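PDB 6THK: pyocin S5 from Pseudomonas aeruginosa PAO1, which is a bacteriocin imported into Pseudomonas aeruginosa, where it probably kills by opening a pore that depolarises the cytoplasmic membrane. Local coordinates for residues Ala346-Glu351 against Leu488-Asn493; Asn357-Ser360 against Lys366-Glu369; Lys401-Phe406 against Ala451-Gly456; Gln424-Ser429 against Ala473-Val478; Pro437-Ile442 against Gly480-Glu485. The protein carries 1 engineered substitution. One frame throughout, in Å; residues are numbered along the deposited sequence.

Contact 1: Ala346-Glu351 against Leu488-Asn493. With ZN (zinc ion), chain H.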
# COMPACT_ATOMS: atom_id res chain seq x y z
N ALA A 346 33.26 -39.85 33.00
CA ALA A 346 32.82 -39.24 31.74
C ALA A 346 32.45 -37.76 32.02
O ALA A 346 32.94 -36.86 31.32
CB ALA A 346 31.61 -40.00 31.17
N ARG A 347 31.67 -37.52 33.10
CA ARG A 347 31.27 -36.15 33.48
C ARG A 347 32.47 -35.25 33.78
O ARG A 347 32.46 -34.09 33.38
CB ARG A 347 30.28 -36.17 34.64
CG ARG A 347 29.56 -34.84 34.83
CD ARG A 347 28.65 -34.89 36.03
NE ARG A 347 27.52 -35.80 35.86
CZ ARG A 347 26.40 -35.48 35.21
NH1 ARG A 347 26.27 -34.29 34.65
NH2 ARG A 347 25.40 -36.36 35.14
N GLN A 348 33.50 -35.78 34.45
CA GLN A 348 34.71 -35.01 34.73
C GLN A 348 35.51 -34.77 33.45
O GLN A 348 36.11 -33.70 33.31
CB GLN A 348 35.59 -35.69 35.78
CG GLN A 348 35.10 -35.48 37.21
CD GLN A 348 36.19 -35.76 38.20
OE1 GLN A 348 37.26 -35.16 38.15
NE2 GLN A 348 35.96 -36.69 39.11
N LEU A 349 35.47 -35.74 32.49
CA LEU A 349 36.14 -35.58 31.20
C LEU A 349 35.51 -34.41 30.44
O LEU A 349 36.24 -33.52 30.01
CB LEU A 349 36.12 -36.89 30.36
CG LEU A 349 36.91 -36.86 29.04
CD1 LEU A 349 38.41 -36.76 29.29
CD2 LEU A 349 36.63 -38.10 28.22
N ALA A 350 34.17 -34.39 30.33
CA ALA A 350 33.39 -33.34 29.67
C ALA A 350 33.54 -31.95 30.30
O ALA A 350 33.61 -30.94 29.57
CB ALA A 350 31.93 -33.73 29.61
N GLU A 351 33.56 -31.89 31.66
CA GLU A 351 33.70 -30.63 32.40
C GLU A 351 35.12 -30.06 32.35
O GLU A 351 35.29 -28.85 32.24
CB GLU A 351 33.26 -30.81 33.86
CG GLU A 351 33.24 -29.53 34.67
CD GLU A 351 32.41 -28.37 34.13
OE1 GLU A 351 31.41 -28.61 33.41
OE2 GLU A 351 32.73 -27.21 34.50
N LEU A 488 43.94 -37.42 32.33
CA LEU A 488 44.63 -38.66 31.95
C LEU A 488 44.83 -39.53 33.19
O LEU A 488 44.45 -40.70 33.14
CB LEU A 488 45.98 -38.38 31.26
CG LEU A 488 46.93 -39.58 31.11
CD1 LEU A 488 46.33 -40.67 30.21
CD2 LEU A 488 48.27 -39.15 30.58
N GLU A 489 45.41 -38.97 34.27
CA GLU A 489 45.64 -39.64 35.55
C GLU A 489 44.37 -40.28 36.11
O GLU A 489 44.40 -41.45 36.48
CB GLU A 489 46.22 -38.65 36.56
CG GLU A 489 47.74 -38.72 36.59
CD GLU A 489 48.46 -37.41 36.81
OE1 GLU A 489 49.63 -37.30 36.37
OE2 GLU A 489 47.86 -36.49 37.41
N LYS A 490 43.26 -39.51 36.16
CA LYS A 490 41.96 -39.97 36.64
C LYS A 490 41.43 -41.15 35.81
O LYS A 490 40.93 -42.11 36.39
CB LYS A 490 40.95 -38.82 36.64
CG LYS A 490 41.09 -37.89 37.84
CD LYS A 490 40.31 -36.59 37.65
CE LYS A 490 40.43 -35.71 38.87
NZ LYS A 490 39.90 -34.35 38.59
N ALA A 491 41.53 -41.06 34.47
CA ALA A 491 41.02 -42.10 33.58
C ALA A 491 41.91 -43.31 33.64
O ALA A 491 41.41 -44.43 33.69
CB ALA A 491 40.90 -41.58 32.16
N ASN A 492 43.24 -43.08 33.71
CA ASN A 492 44.24 -44.12 33.86
C ASN A 492 43.99 -44.94 35.13
O ASN A 492 44.10 -46.17 35.09
CB ASN A 492 45.66 -43.52 33.82
CG ASN A 492 46.78 -44.48 34.09
OD1 ASN A 492 47.49 -44.39 35.10
ND2 ASN A 492 46.98 -45.44 33.19
N ASN A 493 43.58 -44.28 36.25
CA ASN A 493 43.23 -44.95 37.51
C ASN A 493 42.03 -45.85 37.30
O ASN A 493 42.09 -47.02 37.66
CB ASN A 493 42.94 -43.95 38.61
CG ASN A 493 44.13 -43.13 39.08
OD1 ASN A 493 43.95 -42.09 39.72
ND2 ASN A 493 45.36 -43.57 38.79
ZN ZN H . 50.83 -37.95 34.52

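Contact 2: Asn357-Ser360 against Lys366-Glu369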
# COMPACT_ATOMS: atom_id res chain seq x y z
N ASN A 357 41.44 -26.21 24.60
CA ASN A 357 41.68 -26.65 23.22
C ASN A 357 42.43 -27.99 23.27
O ASN A 357 42.90 -28.40 24.34
CB ASN A 357 42.51 -25.62 22.44
CG ASN A 357 41.82 -24.31 22.18
OD1 ASN A 357 40.85 -24.22 21.42
ND2 ASN A 357 42.35 -23.26 22.79
N ILE A 358 42.55 -28.66 22.12
CA ILE A 358 43.25 -29.93 22.00
C ILE A 358 44.76 -29.69 22.10
O ILE A 358 45.26 -28.72 21.53
CB ILE A 358 42.82 -30.58 20.67
CG1 ILE A 358 41.36 -31.03 20.78
CG2 ILE A 358 43.74 -31.72 20.22
CD1 ILE A 358 40.55 -30.90 19.54
N ARG A 359 45.48 -30.55 22.83
CA ARG A 359 46.94 -30.43 22.96
C ARG A 359 47.64 -30.89 21.67
O ARG A 359 46.99 -31.24 20.68
CB ARG A 359 47.45 -31.24 24.16
CG ARG A 359 46.87 -30.80 25.50
CD ARG A 359 47.18 -31.80 26.60
NE ARG A 359 48.56 -31.70 27.07
CZ ARG A 359 49.16 -32.61 27.82
NH1 ARG A 359 48.52 -33.71 28.19
NH2 ARG A 359 50.42 -32.44 28.20
N SER A 360 48.97 -30.83 21.67
CA SER A 360 49.74 -31.28 20.52
C SER A 360 50.01 -32.77 20.72
O SER A 360 49.95 -33.24 21.86
CB SER A 360 51.05 -30.50 20.43
OG SER A 360 51.82 -30.72 21.60
N LYS A 366 54.10 -37.47 25.36
CA LYS A 366 54.91 -37.29 26.58
C LYS A 366 54.13 -37.63 27.85
O LYS A 366 54.66 -38.36 28.68
CB LYS A 366 55.52 -35.87 26.66
N SER A 367 52.87 -37.14 27.99
CA SER A 367 52.00 -37.41 29.15
C SER A 367 51.62 -38.88 29.21
O SER A 367 51.72 -39.49 30.27
CB SER A 367 50.73 -36.57 29.10
OG SER A 367 50.98 -35.17 29.15
N PHE A 368 51.19 -39.45 28.06
CA PHE A 368 50.75 -40.84 27.94
C PHE A 368 51.88 -41.86 28.11
O PHE A 368 51.63 -42.92 28.67
CB PHE A 368 50.00 -41.07 26.62
CG PHE A 368 49.25 -42.38 26.55
CD1 PHE A 368 48.01 -42.53 27.18
CD2 PHE A 368 49.76 -43.46 25.83
CE1 PHE A 368 47.31 -43.74 27.11
CE2 PHE A 368 49.07 -44.67 25.78
CZ PHE A 368 47.84 -44.80 26.40
N GLU A 369 53.10 -41.54 27.61
CA GLU A 369 54.28 -42.41 27.73
C GLU A 369 54.71 -42.57 29.18
O GLU A 369 55.14 -43.66 29.55
CB GLU A 369 55.46 -41.90 26.88

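Contact 3: Lys401-Phe406 against Ala451-Gly456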
# COMPACT_ATOMS: atom_id res chain seq x y z
N LYS A 401 25.39 -39.18 14.23
CA LYS A 401 24.21 -38.58 14.83
C LYS A 401 24.43 -38.22 16.31
O LYS A 401 23.91 -37.21 16.77
CB LYS A 401 23.01 -39.52 14.64
CG LYS A 401 21.69 -39.00 15.17
CD LYS A 401 21.23 -37.70 14.49
CE LYS A 401 19.89 -37.28 15.00
NZ LYS A 401 18.89 -38.37 14.81
N SER A 402 25.18 -39.06 17.03
CA SER A 402 25.49 -38.84 18.44
C SER A 402 26.49 -37.71 18.58
O SER A 402 26.30 -36.82 19.41
CB SER A 402 26.03 -40.12 19.07
OG SER A 402 24.99 -41.09 19.08
N LEU A 403 27.54 -37.70 17.71
CA LEU A 403 28.54 -36.63 17.69
C LEU A 403 27.90 -35.25 17.38
O LEU A 403 28.34 -34.26 17.96
CB LEU A 403 29.71 -36.96 16.73
CG LEU A 403 30.76 -35.86 16.48
CD1 LEU A 403 31.51 -35.49 17.76
CD2 LEU A 403 31.76 -36.28 15.39
N GLU A 404 26.85 -35.19 16.54
CA GLU A 404 26.25 -33.88 16.28
C GLU A 404 25.47 -33.40 17.51
O GLU A 404 25.64 -32.25 17.91
CB GLU A 404 25.46 -33.81 14.95
CG GLU A 404 24.20 -34.66 14.83
CD GLU A 404 23.35 -34.34 13.61
OE1 GLU A 404 22.78 -33.22 13.57
OE2 GLU A 404 23.27 -35.19 12.70
N LYS A 405 24.75 -34.32 18.18
CA LYS A 405 24.01 -34.02 19.42
C LYS A 405 24.97 -33.62 20.56
O LYS A 405 24.74 -32.59 21.20
CB LYS A 405 23.15 -35.22 19.83
CG LYS A 405 21.74 -35.18 19.23
CD LYS A 405 20.93 -36.43 19.56
CE LYS A 405 21.23 -37.58 18.62
NZ LYS A 405 20.55 -38.84 19.00
N PHE A 406 26.05 -34.39 20.79
CA PHE A 406 27.03 -34.05 21.85
C PHE A 406 27.70 -32.71 21.56
O PHE A 406 27.82 -31.89 22.47
CB PHE A 406 28.07 -35.16 22.07
CG PHE A 406 27.55 -36.42 22.73
CD1 PHE A 406 26.92 -36.37 23.97
CD2 PHE A 406 27.73 -37.67 22.14
CE1 PHE A 406 26.41 -37.53 24.57
CE2 PHE A 406 27.23 -38.83 22.74
CZ PHE A 406 26.59 -38.75 23.96
N ALA A 451 38.52 -28.88 22.88
CA ALA A 451 38.72 -30.16 23.56
C ALA A 451 37.42 -30.95 23.72
O ALA A 451 37.42 -32.17 23.66
CB ALA A 451 39.43 -29.97 24.89
N SER A 452 36.30 -30.25 23.89
CA SER A 452 34.96 -30.81 24.02
C SER A 452 34.55 -31.62 22.78
O SER A 452 33.78 -32.56 22.91
CB SER A 452 33.95 -29.71 24.30
OG SER A 452 34.41 -28.86 25.33
N TRP A 453 35.00 -31.23 21.59
CA TRP A 453 34.72 -31.98 20.38
C TRP A 453 35.29 -33.40 20.49
O TRP A 453 34.65 -34.35 20.08
CB TRP A 453 35.27 -31.28 19.14
CG TRP A 453 34.83 -31.95 17.90
CD1 TRP A 453 33.56 -32.07 17.44
CD2 TRP A 453 35.66 -32.64 16.96
NE1 TRP A 453 33.54 -32.78 16.27
CE2 TRP A 453 34.82 -33.14 15.96
CE3 TRP A 453 37.03 -32.88 16.88
CZ2 TRP A 453 35.30 -33.86 14.88
CZ3 TRP A 453 37.50 -33.60 15.81
CH2 TRP A 453 36.65 -34.08 14.83
N LEU A 454 36.50 -33.53 21.04
CA LEU A 454 37.14 -34.82 21.26
C LEU A 454 36.30 -35.65 22.23
O LEU A 454 36.16 -36.85 22.06
CB LEU A 454 38.52 -34.65 21.87
CG LEU A 454 39.69 -34.27 21.00
CD1 LEU A 454 40.98 -34.49 21.77
CD2 LEU A 454 39.69 -35.08 19.71
N VAL A 455 35.77 -34.99 23.26
CA VAL A 455 34.91 -35.63 24.25
C VAL A 455 33.64 -36.14 23.59
O VAL A 455 33.16 -37.20 23.92
CB VAL A 455 34.58 -34.69 25.42
CG1 VAL A 455 33.73 -35.42 26.44
CG2 VAL A 455 35.86 -34.19 26.08
N GLY A 456 33.11 -35.38 22.64
CA GLY A 456 31.94 -35.80 21.89
C GLY A 456 32.25 -37.07 21.10
O GLY A 456 31.44 -37.97 21.04

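Contact 4: Gln424-Ser429 against Ala473-Val478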
# COMPACT_ATOMS: atom_id res chain seq x y z
N GLN A 424 40.00 -47.08 12.96
CA GLN A 424 40.98 -48.03 12.52
C GLN A 424 42.31 -47.73 13.20
O GLN A 424 42.97 -48.63 13.68
CB GLN A 424 41.15 -47.95 11.02
CG GLN A 424 42.45 -48.56 10.52
CD GLN A 424 42.21 -49.81 9.72
OE1 GLN A 424 41.14 -50.40 9.79
NE2 GLN A 424 43.20 -50.21 8.95
N GLU A 425 42.69 -46.47 13.25
CA GLU A 425 43.94 -46.11 13.91
C GLU A 425 43.86 -46.39 15.42
O GLU A 425 44.84 -46.74 16.04
CB GLU A 425 44.51 -44.74 13.48
CG GLU A 425 46.00 -44.54 13.88
CD GLU A 425 47.00 -45.35 13.04
OE1 GLU A 425 46.56 -45.86 12.00
OE2 GLU A 425 48.21 -45.48 13.42
N PHE A 426 42.69 -46.19 16.02
CA PHE A 426 42.51 -46.51 17.43
C PHE A 426 42.68 -48.01 17.65
O PHE A 426 43.34 -48.43 18.60
CB PHE A 426 41.13 -46.08 17.91
CG PHE A 426 41.00 -46.01 19.40
CD1 PHE A 426 41.09 -47.16 20.16
CD2 PHE A 426 40.81 -44.81 20.04
CE1 PHE A 426 40.97 -47.11 21.53
CE2 PHE A 426 40.70 -44.75 21.42
CZ PHE A 426 40.78 -45.91 22.16
N LYS A 427 42.10 -48.80 16.76
CA LYS A 427 42.17 -50.26 16.81
C LYS A 427 43.60 -50.77 16.65
O LYS A 427 44.04 -51.63 17.39
CB LYS A 427 41.27 -50.87 15.75
CG LYS A 427 41.77 -52.19 15.19
CD LYS A 427 40.80 -52.76 14.15
CE LYS A 427 41.43 -52.81 12.77
NZ LYS A 427 42.92 -52.87 12.81
N ILE A 428 44.35 -50.18 15.72
CA ILE A 428 45.75 -50.56 15.49
C ILE A 428 46.56 -50.25 16.74
O ILE A 428 47.39 -51.04 17.17
CB ILE A 428 46.36 -49.81 14.30
CG1 ILE A 428 45.69 -50.22 13.00
CG2 ILE A 428 47.85 -50.08 14.21
CD1 ILE A 428 45.98 -49.27 11.87
N SER A 429 46.28 -49.09 17.32
CA SER A 429 46.89 -48.60 18.54
C SER A 429 46.54 -49.42 19.78
O SER A 429 47.19 -49.27 20.78
CB SER A 429 46.52 -47.14 18.76
OG SER A 429 47.42 -46.29 18.09
N ALA A 473 36.75 -46.78 29.11
CA ALA A 473 37.71 -46.19 30.02
C ALA A 473 39.03 -45.89 29.28
O ALA A 473 39.62 -44.84 29.52
CB ALA A 473 37.97 -47.13 31.19
N LEU A 474 39.51 -46.81 28.41
CA LEU A 474 40.74 -46.61 27.65
C LEU A 474 40.56 -45.45 26.65
O LEU A 474 41.48 -44.65 26.47
CB LEU A 474 41.15 -47.90 26.93
CG LEU A 474 42.46 -47.90 26.14
CD1 LEU A 474 43.63 -47.44 26.99
CD2 LEU A 474 42.74 -49.28 25.60
N VAL A 475 39.35 -45.32 26.11
CA VAL A 475 39.00 -44.25 25.20
C VAL A 475 39.08 -42.92 25.94
O VAL A 475 39.67 -41.97 25.46
CB VAL A 475 37.59 -44.43 24.63
CG1 VAL A 475 37.02 -43.10 24.19
CG2 VAL A 475 37.60 -45.41 23.48
N MET A 476 38.48 -42.86 27.12
CA MET A 476 38.53 -41.66 27.96
C MET A 476 39.94 -41.34 28.38
O MET A 476 40.27 -40.16 28.40
CB MET A 476 37.64 -41.79 29.18
CG MET A 476 36.20 -41.86 28.84
SD MET A 476 35.16 -41.51 30.26
CE MET A 476 35.36 -43.02 31.24
N ALA A 477 40.77 -42.36 28.64
CA ALA A 477 42.17 -42.16 29.02
C ALA A 477 42.98 -41.52 27.88
O ALA A 477 43.68 -40.52 28.08
CB ALA A 477 42.79 -43.48 29.45
N VAL A 478 42.78 -42.05 26.68
CA VAL A 478 43.41 -41.58 25.46
C VAL A 478 42.96 -40.15 25.10
O VAL A 478 43.78 -39.31 24.76
CB VAL A 478 43.13 -42.61 24.36
CG1 VAL A 478 42.92 -41.96 23.02
CG2 VAL A 478 44.23 -43.65 24.31

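Contact 5: Pro437-Ile442 against Gly480-Glu485. With ZN (zinc ion), chain H.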
# COMPACT_ATOMS: atom_id res chain seq x y z
N PRO A 437 51.10 -42.98 16.68
CA PRO A 437 50.35 -42.70 15.44
C PRO A 437 48.87 -42.37 15.66
O PRO A 437 48.20 -41.95 14.73
CB PRO A 437 50.54 -43.98 14.61
CG PRO A 437 51.69 -44.71 15.27
CD PRO A 437 51.52 -44.39 16.71
N PHE A 438 48.34 -42.71 16.83
CA PHE A 438 46.97 -42.31 17.14
C PHE A 438 46.86 -40.82 17.45
O PHE A 438 45.98 -40.13 16.97
CB PHE A 438 46.37 -43.08 18.30
CG PHE A 438 45.00 -42.62 18.66
CD1 PHE A 438 43.92 -43.00 17.90
CD2 PHE A 438 44.80 -41.76 19.71
CE1 PHE A 438 42.65 -42.56 18.21
CE2 PHE A 438 43.54 -41.31 20.03
CZ PHE A 438 42.46 -41.72 19.28
N PHE A 439 47.75 -40.36 18.32
CA PHE A 439 47.77 -38.97 18.75
C PHE A 439 48.05 -38.06 17.58
O PHE A 439 47.47 -36.99 17.46
CB PHE A 439 48.79 -38.76 19.87
CG PHE A 439 48.39 -39.40 21.17
CD1 PHE A 439 47.16 -39.15 21.73
CD2 PHE A 439 49.24 -40.27 21.82
CE1 PHE A 439 46.78 -39.74 22.91
CE2 PHE A 439 48.87 -40.87 23.00
CZ PHE A 439 47.64 -40.60 23.55
N VAL A 440 48.95 -38.50 16.70
CA VAL A 440 49.27 -37.73 15.51
C VAL A 440 48.03 -37.61 14.64
O VAL A 440 47.76 -36.55 14.09
CB VAL A 440 50.39 -38.39 14.70
CG1 VAL A 440 50.37 -37.87 13.28
CG2 VAL A 440 51.73 -38.14 15.35
N LYS A 441 47.28 -38.69 14.49
CA LYS A 441 46.07 -38.66 13.70
C LYS A 441 45.03 -37.72 14.29
O LYS A 441 44.40 -36.96 13.57
CB LYS A 441 45.50 -40.07 13.54
CG LYS A 441 44.02 -40.12 13.24
CD LYS A 441 43.76 -40.37 11.77
CE LYS A 441 42.76 -39.38 11.22
NZ LYS A 441 41.93 -39.96 10.14
N ILE A 442 44.83 -37.76 15.61
CA ILE A 442 43.86 -36.86 16.22
C ILE A 442 44.29 -35.40 16.13
O ILE A 442 43.48 -34.53 15.83
CB ILE A 442 43.45 -37.23 17.66
CG1 ILE A 442 44.55 -37.96 18.40
CG2 ILE A 442 42.19 -38.08 17.66
CD1 ILE A 442 44.12 -38.41 19.77
N GLY A 480 41.66 -38.00 27.28
CA GLY A 480 42.15 -37.21 28.41
C GLY A 480 43.59 -36.75 28.25
O GLY A 480 43.91 -35.62 28.63
N ALA A 481 44.48 -37.60 27.70
CA ALA A 481 45.90 -37.26 27.42
C ALA A 481 45.99 -36.09 26.41
O ALA A 481 46.99 -35.37 26.37
CB ALA A 481 46.62 -38.47 26.85
N MET A 482 44.95 -35.91 25.61
CA MET A 482 44.87 -34.89 24.57
C MET A 482 44.29 -33.57 25.10
O MET A 482 44.25 -32.58 24.37
CB MET A 482 43.99 -35.43 23.44
CG MET A 482 44.43 -34.97 22.10
SD MET A 482 45.89 -35.83 21.56
CE MET A 482 46.77 -34.52 20.76
N ILE A 483 43.84 -33.58 26.38
CA ILE A 483 43.19 -32.45 27.02
C ILE A 483 43.99 -31.90 28.20
O ILE A 483 44.51 -30.78 28.12
CB ILE A 483 41.73 -32.80 27.42
CG1 ILE A 483 40.93 -33.32 26.21
CG2 ILE A 483 41.03 -31.61 28.11
CD1 ILE A 483 39.57 -33.96 26.52
N ASP A 484 44.10 -32.68 29.27
CA ASP A 484 44.75 -32.30 30.52
C ASP A 484 45.38 -33.52 31.15
O ASP A 484 44.77 -34.59 31.13
CB ASP A 484 43.67 -31.74 31.48
CG ASP A 484 44.15 -30.92 32.66
OD1 ASP A 484 45.36 -30.63 32.74
OD2 ASP A 484 43.29 -30.52 33.50
N GLU A 485 46.56 -33.34 31.76
CA GLU A 485 47.31 -34.37 32.49
C GLU A 485 46.50 -34.98 33.64
O GLU A 485 46.57 -36.19 33.82
CB GLU A 485 48.64 -33.81 33.03
CG GLU A 485 49.59 -34.88 33.58
CD GLU A 485 50.80 -35.28 32.76
OE1 GLU A 485 51.35 -34.43 32.02
OE2 GLU A 485 51.25 -36.44 32.92
ZN ZN H . 50.83 -37.95 34.52

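Contact 1: Ala346-Glu351 against Leu488-Asn493
Q348 and K490 face each other from two helices that run in broadly opposite directions, and the nearest CA atoms across the two segments, 9.0 Å apart, are theirs. From positions on the outer side of the helices, the long chains of glutamine and lysine have the reach to meet. Each has its CG anti to the carbonyl carbon (chi1 -80° for Q348, -79° for K490), after which the chain runs on extended, so both span the groove between the helices and cross at about a right angle. The ammonium group arrives end-on: K490 NZ donates to Q348 OE1 over 2.8 Å, with a C=O...N angle of 163°, nearly head-on to the carbonyl. The methylene K490 CE lies close behind, 3.3 Å from the same Q348 OE1. At the other end of the amide, Q348 NE2 makes a weak hydrogen bond to E344, one turn earlier, consistent with the amide being turned with its oxygen toward the lysine.

This is a single polar bridge at the exposed surface of the domain, where a charged ammonium is readily accommodated. Beneath it the small or apolar residues L349 and A491 turn to the interior and pack on helix 468-481. Next to K490, E489 points to another side of its helix, where E489 OE1 binds the zinc ion at 2.3 Å, a site completed by H371 and E485. The arrangement is that of an all-helical bundle, here the colicin-type pore-forming domain, with a polar rim over an apolar core and a metal site on its outer surface.

Contact 2: Asn357-Ser360 against Lys366-Glu369
R359 and S367 belong to the second shell of a zinc site and to the start of helix 361-378: R359 stands just ahead of the N-cap residue S360, whose OG caps the backbone N of E363, and S367 lies nearly two turns into the helix. The guanidinium meets the serine end-on. R359 NH2 donates to S367 OG over 2.9 Å and R359 NH1 to the same S367 OG over 3.0 Å, with the hydroxyl at the guanidinium edge and close to its plane. Because two nitrogens converge on one oxygen, neither bond is straight; the N-H...O angles are 143° and 140°. The bend at chi3 (77°) in an otherwise extended arginine swings the planar head round to the helix.

Serine suits this place, being short enough to lie buried and able to bond on several sides: its OG is also hydrogen-bonded to E485, a zinc ligand. The nearby positive charge would be expected to stabilise that carboxylate, and the chain R359-S367-E485 is consistent with a second shell that orients it. The backbone of R359 bonds to that of M482, and its NH1 reaches A481 O weakly, so the loop leading out of helix 340-353 is tied both to helix 361-378 and to the link between helices 468-481 and 485-498.

Contact 3: Lys401-Phe406 against Ala451-Gly456
W453 is met by L403, whose two methyl groups approach the pyrrole side of the indole: L403 CD1 lies 3.7 Å and L403 CD2 4.0 Å from W453 NE1. The leucine reaches it because its CG stands anti to the backbone N (chi1 173°), carrying the branched end closer to the other helix than its CB direction alone would suggest. W453 NE1 is buried here without a hydrogen-bond partner in the model, probably a cost that the apolar packing of the indole offsets; the ring also packs on L445 and A446 of helix 436-446. L454 and V455 turn to other neighbours, L454 to I358 and M482, V455 to A350 and A353 of helix 340-353.

The two segments are antiparallel in sense, their axes 9.3 Å apart at an angle of 143°, and the predicted transmembrane region begins at W453, within this segment. In colicin-type pore-forming domains such a hydrophobic hairpin is wrapped by the other helices, and 401-406 is part of that wrapping.

At G456 the backbones come closest, its CA 5.2 Å from that of F406. Glycine suits the spot because side chains of the opposing helix fill the space before it: L403 CD1 sits 3.8 Å from G456 C, and F406 CB 3.9 Å from G456 CA. The ring of F406 continues past the G456 carbonyl and makes a T-shaped stack with F330.

Contact 4: Gln424-Ser429 against Ala473-Val478
The backbone bond from V478 N to L474 O, 2.9 Å long, is one of those keeping 473-478 in regular helical form, and this regularity puts V475 and V478, three residues apart, on a common side where both meet F426. The contact itself is wholly apolar. F426 has its CG anti to the backbone N (chi1 -164°), which extends the ring straight across the gap, and its far end does the touching. F426 CZ presses against V475 CG2 at 3.5 Å, with the two side chains at about a right angle. Farther round the ring, F426 CE2 lies 3.9 Å from V478 CG1, and here the side chains pass one another heading in opposite directions.

Phenylalanine suits the site because a flat ring on a short stem can bridge two helices whose nearest CA atoms, those of F426 and V475, are 8.8 Å apart. The beta-branched valines offer it compact methyl surfaces. Other aromatics join in: W435 and F438 each make a T-shaped contact with the F426 ring, and F391 of helix 381-392 meets it obliquely. The pattern is that of an amphipathic outer helix of the bundle, with Q424, E425 and K427 on its more polar sides, laid against the buried helix 468-481, part of the predicted membrane hairpin.

Contact 5: Pro437-Ile442 against Gly480-Glu485
F439 and M482 run antiparallel, ring and thioether chain passing alongside one another, and the sulfur approaches the phenyl ring obliquely, in a Met-aromatic contact. M482 SD is 4.8 Å from the ring centroid of F439, on a line 66° off the ring normal, and its nearest ring atom is F439 CD1 at 3.6 Å. Bends at chi2 (75°) and chi3 fold the methionine back to bring its sulfur there; a flexible, polarisable chain suits a place where the backbone is leaving regular helix. The far end of the same ring is met by A481, whose CB lies 4.1 Å from F439 CZ, a small residue that lets the ring lie close to the backbone. I442 also lies against M482, but the placement of its CD1 is doubtful.

Beyond M482 the chain turns sharply, and G480 O accepts bonds from both I483 N and D484 N. The turn delivers E485 to the zinc ion, E485 OE2 binding it at 2.2 Å. F439 makes a T-shaped stack with F368 and touches A364 and I365 of helix 361-378, while M482 reaches L454 of helix 451-464. Helix 436-446 is thus packed against the C-terminal end of helix 468-481, with helices 361-378 and 451-464 also bordering the junction.

Overall arrangement
All five contacts lie in the colicin-type pore-forming domain at one end of this very elongated chain, about 50 to 66 Å from its centre. Contact 1 joins the sequence extremes, 346-351 and 488-493, and brackets the other four. Contact 2 closes first; contacts 3, 4 and 5 then interlock, their segments alternating along the chain. Contacts 4 and 5 share helix 468-481, and contact 3 uses the preceding helix 451-464, so these three pack outer helices against the two helices of the predicted membrane hairpin and the turn that follows it. Contacts 2 and 5, with centres about 5 Å apart, meet beside the zinc ion that contacts 1 and 5 both bind, where S367 of contact 2 bonds to the ligand E485.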